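Local atomic coordinates of tripartite terminase subunit 3 (Human herpesvirus 5, PDB entry 3N4P), a protein that probably forms part of the motor that packages viral DNA into empty capsids; this piece is its C-terminal, magnesium-binding nuclease domain. Residues Glu110-Ile121 against Arg149-Val158. Residues are numbered along the deposited sequence; the frame is centred on the assembly and turned at random.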
loop_
_atom_site.group_PDB
_atom_site.type_symbol
_atom_site.label_atom_id
_atom_site.label_comp_id
_atom_site.label_asym_id
_atom_site.label_seq_id
_atom_site.Cartn_x
_atom_site.Cartn_y
_atom_site.Cartn_z
ATOM N N GLU B 110 -25.696 -19.180 -15.896
ATOM C CA GLU B 110 -24.392 -19.519 -16.418
ATOM C C GLU B 110 -23.799 -18.366 -17.208
ATOM O O GLU B 110 -22.584 -18.076 -17.089
ATOM C CB GLU B 110 -24.485 -20.795 -17.246
ATOM C CG GLU B 110 -24.914 -21.964 -16.371
ATOM C CD GLU B 110 -25.294 -23.223 -17.125
ATOM O OE1 GLU B 110 -26.494 -23.572 -17.102
ATOM O OE2 GLU B 110 -24.401 -23.876 -17.716
ATOM N N VAL B 111 -24.654 -17.682 -17.966
ATOM C CA VAL B 111 -24.234 -16.473 -18.660
ATOM C C VAL B 111 -23.940 -15.300 -17.695
ATOM O O VAL B 111 -22.910 -14.672 -17.781
ATOM C CB VAL B 111 -25.233 -16.085 -19.733
ATOM C CG1 VAL B 111 -24.962 -14.661 -20.265
ATOM C CG2 VAL B 111 -25.234 -17.160 -20.860
ATOM N N ALA B 112 -24.839 -15.017 -16.766
ATOM C CA ALA B 112 -24.560 -14.006 -15.763
ATOM C C ALA B 112 -23.246 -14.305 -15.083
ATOM O O ALA B 112 -22.405 -13.423 -14.976
ATOM C CB ALA B 112 -25.671 -13.937 -14.753
ATOM N N ILE B 113 -23.041 -15.542 -14.666
ATOM C CA ILE B 113 -21.778 -15.862 -13.972
ATOM C C ILE B 113 -20.526 -15.641 -14.799
ATOM O O ILE B 113 -19.531 -15.066 -14.300
ATOM C CB ILE B 113 -21.781 -17.274 -13.349
ATOM C CG1 ILE B 113 -22.696 -17.244 -12.117
ATOM C CG2 ILE B 113 -20.365 -17.660 -12.876
ATOM C CD1 ILE B 113 -23.398 -18.504 -11.770
ATOM N N ALA B 114 -20.546 -16.128 -16.026
ATOM C CA ALA B 114 -19.411 -16.058 -16.926
ATOM C C ALA B 114 -19.048 -14.620 -17.302
ATOM O O ALA B 114 -17.840 -14.287 -17.287
ATOM C CB ALA B 114 -19.675 -16.856 -18.200
ATOM N N GLU B 115 -20.070 -13.851 -17.723
ATOM C CA GLU B 115 -20.009 -12.387 -17.929
ATOM C C GLU B 115 -19.471 -11.551 -16.727
ATOM O O GLU B 115 -18.809 -10.529 -16.911
ATOM C CB GLU B 115 -21.370 -11.844 -18.197
ATOM C CG GLU B 115 -22.100 -12.371 -19.481
ATOM C CD GLU B 115 -21.368 -12.030 -20.796
ATOM O OE1 GLU B 115 -22.011 -12.138 -21.875
ATOM O OE2 GLU B 115 -20.161 -11.646 -20.752
ATOM N N CYS B 116 -19.796 -11.926 -15.501
ATOM C CA CYS B 116 -19.295 -11.126 -14.427
ATOM C C CYS B 116 -17.787 -11.475 -14.238
ATOM O O CYS B 116 -16.922 -10.595 -13.908
ATOM C CB CYS B 116 -20.115 -11.376 -13.192
ATOM S SG CYS B 116 -19.160 -11.195 -11.696
ATOM N N ALA B 117 -17.428 -12.732 -14.517
ATOM C CA ALA B 117 -16.001 -13.128 -14.423
ATOM C C ALA B 117 -15.207 -12.448 -15.546
ATOM O O ALA B 117 -14.115 -11.914 -15.335
ATOM C CB ALA B 117 -15.861 -14.608 -14.468
ATOM N N ALA B 118 -15.783 -12.459 -16.734
ATOM C CA ALA B 118 -15.139 -11.939 -17.885
ATOM C C ALA B 118 -14.970 -10.439 -17.820
ATOM O O ALA B 118 -13.943 -9.938 -18.245
ATOM C CB ALA B 118 -15.985 -12.298 -19.191
ATOM N N HIS B 119 -16.016 -9.719 -17.422
ATOM C CA HIS B 119 -15.937 -8.283 -17.256
ATOM C C HIS B 119 -14.816 -7.902 -16.263
ATOM O O HIS B 119 -14.016 -6.966 -16.499
ATOM C CB HIS B 119 -17.291 -7.833 -16.737
ATOM C CG HIS B 119 -17.494 -6.366 -16.740
ATOM N ND1 HIS B 119 -16.749 -5.509 -17.528
ATOM C CD2 HIS B 119 -18.359 -5.589 -16.047
ATOM C CE1 HIS B 119 -17.161 -4.264 -17.328
ATOM N NE2 HIS B 119 -18.136 -4.286 -16.436
ATOM N N MET B 120 -14.680 -8.633 -15.171
ATOM C CA MET B 120 -13.579 -8.293 -14.261
ATOM C C MET B 120 -12.206 -8.495 -14.945
ATOM O O MET B 120 -11.319 -7.645 -14.815
ATOM C CB MET B 120 -13.622 -9.149 -13.022
ATOM C CG MET B 120 -12.259 -9.087 -12.175
ATOM S SD MET B 120 -12.087 -10.518 -11.115
ATOM C CE MET B 120 -11.496 -11.811 -12.192
ATOM N N ILE B 121 -12.014 -9.640 -15.596
ATOM C CA ILE B 121 -10.777 -9.984 -16.326
ATOM C C ILE B 121 -10.350 -8.956 -17.403
ATOM O O ILE B 121 -9.170 -8.591 -17.446
ATOM C CB ILE B 121 -10.921 -11.386 -16.994
ATOM C CG1 ILE B 121 -10.840 -12.483 -15.909
ATOM C CG2 ILE B 121 -9.855 -11.622 -18.130
ATOM C CD1 ILE B 121 -11.674 -13.776 -16.455
ATOM N N ARG B 149 -19.582 -25.437 -19.472
ATOM C CA ARG B 149 -20.212 -24.417 -20.283
ATOM C C ARG B 149 -19.803 -23.041 -19.885
ATOM O O ARG B 149 -19.635 -22.177 -20.738
ATOM C CB ARG B 149 -21.748 -24.525 -20.254
ATOM C CG ARG B 149 -22.311 -25.631 -21.118
ATOM C CD ARG B 149 -23.877 -25.599 -21.154
ATOM N NE ARG B 149 -24.388 -25.804 -19.791
ATOM C CZ ARG B 149 -24.595 -26.995 -19.216
ATOM N NH1 ARG B 149 -24.414 -28.149 -19.890
ATOM N NH2 ARG B 149 -25.039 -27.036 -17.969
ATOM N N ILE B 150 -19.649 -22.831 -18.577
ATOM C CA ILE B 150 -19.189 -21.562 -18.054
ATOM C C ILE B 150 -17.773 -21.264 -18.520
ATOM O O ILE B 150 -17.504 -20.144 -18.952
ATOM C CB ILE B 150 -19.338 -21.492 -16.504
ATOM C CG1 ILE B 150 -20.821 -21.328 -16.122
ATOM C CG2 ILE B 150 -18.374 -20.415 -15.828
ATOM C CD1 ILE B 150 -21.073 -21.513 -14.598
ATOM N N ALA B 151 -16.871 -22.238 -18.453
ATOM C CA ALA B 151 -15.508 -22.006 -18.961
ATOM C C ALA B 151 -15.589 -21.482 -20.386
ATOM O O ALA B 151 -14.943 -20.474 -20.756
ATOM C CB ALA B 151 -14.673 -23.282 -18.927
ATOM N N CYS B 152 -16.370 -22.182 -21.177
ATOM C CA CYS B 152 -16.501 -21.867 -22.582
ATOM C C CYS B 152 -17.089 -20.469 -22.745
ATOM O O CYS B 152 -16.655 -19.731 -23.605
ATOM C CB CYS B 152 -17.289 -22.988 -23.287
ATOM S SG CYS B 152 -17.839 -22.558 -24.891
ATOM N N LEU B 153 -17.993 -20.057 -21.856
ATOM C CA LEU B 153 -18.584 -18.710 -21.986
ATOM C C LEU B 153 -17.605 -17.634 -21.629
ATOM O O LEU B 153 -17.626 -16.583 -22.190
ATOM C CB LEU B 153 -19.927 -18.531 -21.250
ATOM C CG LEU B 153 -21.131 -19.338 -21.754
ATOM C CD1 LEU B 153 -22.078 -19.623 -20.595
ATOM C CD2 LEU B 153 -21.932 -18.732 -22.968
ATOM N N ILE B 154 -16.705 -17.921 -20.715
ATOM C CA ILE B 154 -15.716 -16.967 -20.253
ATOM C C ILE B 154 -14.730 -16.748 -21.375
ATOM O O ILE B 154 -14.408 -15.597 -21.707
ATOM C CB ILE B 154 -14.936 -17.515 -19.054
ATOM C CG1 ILE B 154 -15.828 -17.543 -17.785
ATOM C CG2 ILE B 154 -13.646 -16.595 -18.798
ATOM C CD1 ILE B 154 -15.182 -18.117 -16.562
ATOM N N ARG B 155 -14.190 -17.835 -21.919
ATOM C CA ARG B 155 -13.220 -17.758 -23.004
ATOM C C ARG B 155 -13.822 -16.903 -24.159
ATOM O O ARG B 155 -13.162 -16.044 -24.735
ATOM C CB ARG B 155 -12.898 -19.169 -23.519
ATOM C CG ARG B 155 -11.719 -19.278 -24.490
ATOM C CD ARG B 155 -11.791 -20.581 -25.335
ATOM N NE ARG B 155 -13.161 -20.897 -25.736
ATOM C CZ ARG B 155 -13.811 -20.378 -26.779
ATOM N NH1 ARG B 155 -13.234 -19.480 -27.583
ATOM N NH2 ARG B 155 -15.073 -20.744 -27.008
ATOM N N GLN B 156 -15.079 -17.147 -24.440
ATOM C CA GLN B 156 -15.851 -16.334 -25.372
ATOM C C GLN B 156 -15.887 -14.799 -25.155
ATOM O O GLN B 156 -15.572 -14.051 -26.093
ATOM C CB GLN B 156 -17.269 -16.853 -25.384
ATOM C CG GLN B 156 -17.497 -17.822 -26.425
ATOM C CD GLN B 156 -18.944 -18.332 -26.428
ATOM O OE1 GLN B 156 -19.185 -19.552 -26.233
ATOM N NE2 GLN B 156 -19.913 -17.407 -26.601
ATOM N N SER B 157 -16.305 -14.325 -23.965
ATOM C CA SER B 157 -16.310 -12.864 -23.698
ATOM C C SER B 157 -14.900 -12.319 -23.756
ATOM O O SER B 157 -14.649 -11.304 -24.408
ATOM C CB SER B 157 -16.921 -12.430 -22.346
ATOM O OG SER B 157 -18.177 -13.021 -22.128
ATOM N N VAL B 158 -13.971 -13.007 -23.143
ATOM C CA VAL B 158 -12.607 -12.504 -23.085
ATOM C C VAL B 158 -12.047 -12.232 -24.469
ATOM O O VAL B 158 -11.710 -11.071 -24.788
ATOM C CB VAL B 158 -11.689 -13.415 -22.223
ATOM C CG1 VAL B 158 -10.240 -12.963 -22.342
ATOM C CG2 VAL B 158 -12.148 -13.377 -20.784
#
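The edge of the Arg-149 guanidinium, not a face, receives the carboxylate of Glu-110: OE2 lies 2.8 Å from NE and close to the guanidinium plane. The carboxylate plane itself is turned 64° from it. OE2 offers its syn lone pair to NE, whereas the second bond, from NH2, is weak. One oxygen thus takes both bonds of this salt bridge. The Glu-110 chain runs extended beyond CG to reach it, while Arg-149 bends at chi3. The other carboxylate, that of Glu-115, is approached from above its plane: Ser-157 OG donates to OE2 over 2.8 Å. A bend at chi2 (-62°) brings that carboxylate back to the second helix, although CB of Glu-115 points away from it.

Along the interface small residues permit close approach: the axes of segments 110-121 and 149-158 come within 8.4 Å at a crossing angle of -42°. Ala-114 CB presses on Leu-153 CB at 3.5 Å and also meets Ile-154 CG1; one turn on, Ala-118 CB stands 3.3 Å from Ser-157 CB, tighter than normal van der Waals contact. Toward the sheet, Ile-154 CD1 touches Ala-117 CB, and Ile-121 CG2 meets Val-158 CG2 at 3.9 Å, the two side chains crossing at about a right angle.

Ile-113, Ile-150 and Ile-154 all rest on Leu-67 of strand 62-67, and Ile-121 and Val-158 share Leu-134 of strand 133-138. Because both helices touch these same two residues, they lie side by side on one face of the sheet, over the parallel neighbours 62-67 and 133-138. Such a layered alpha/beta arrangement is characteristic of the RNase H-like fold of terminase nucleases; here the magnesium ligands Asp-68 and Glu-139 immediately follow those two strands.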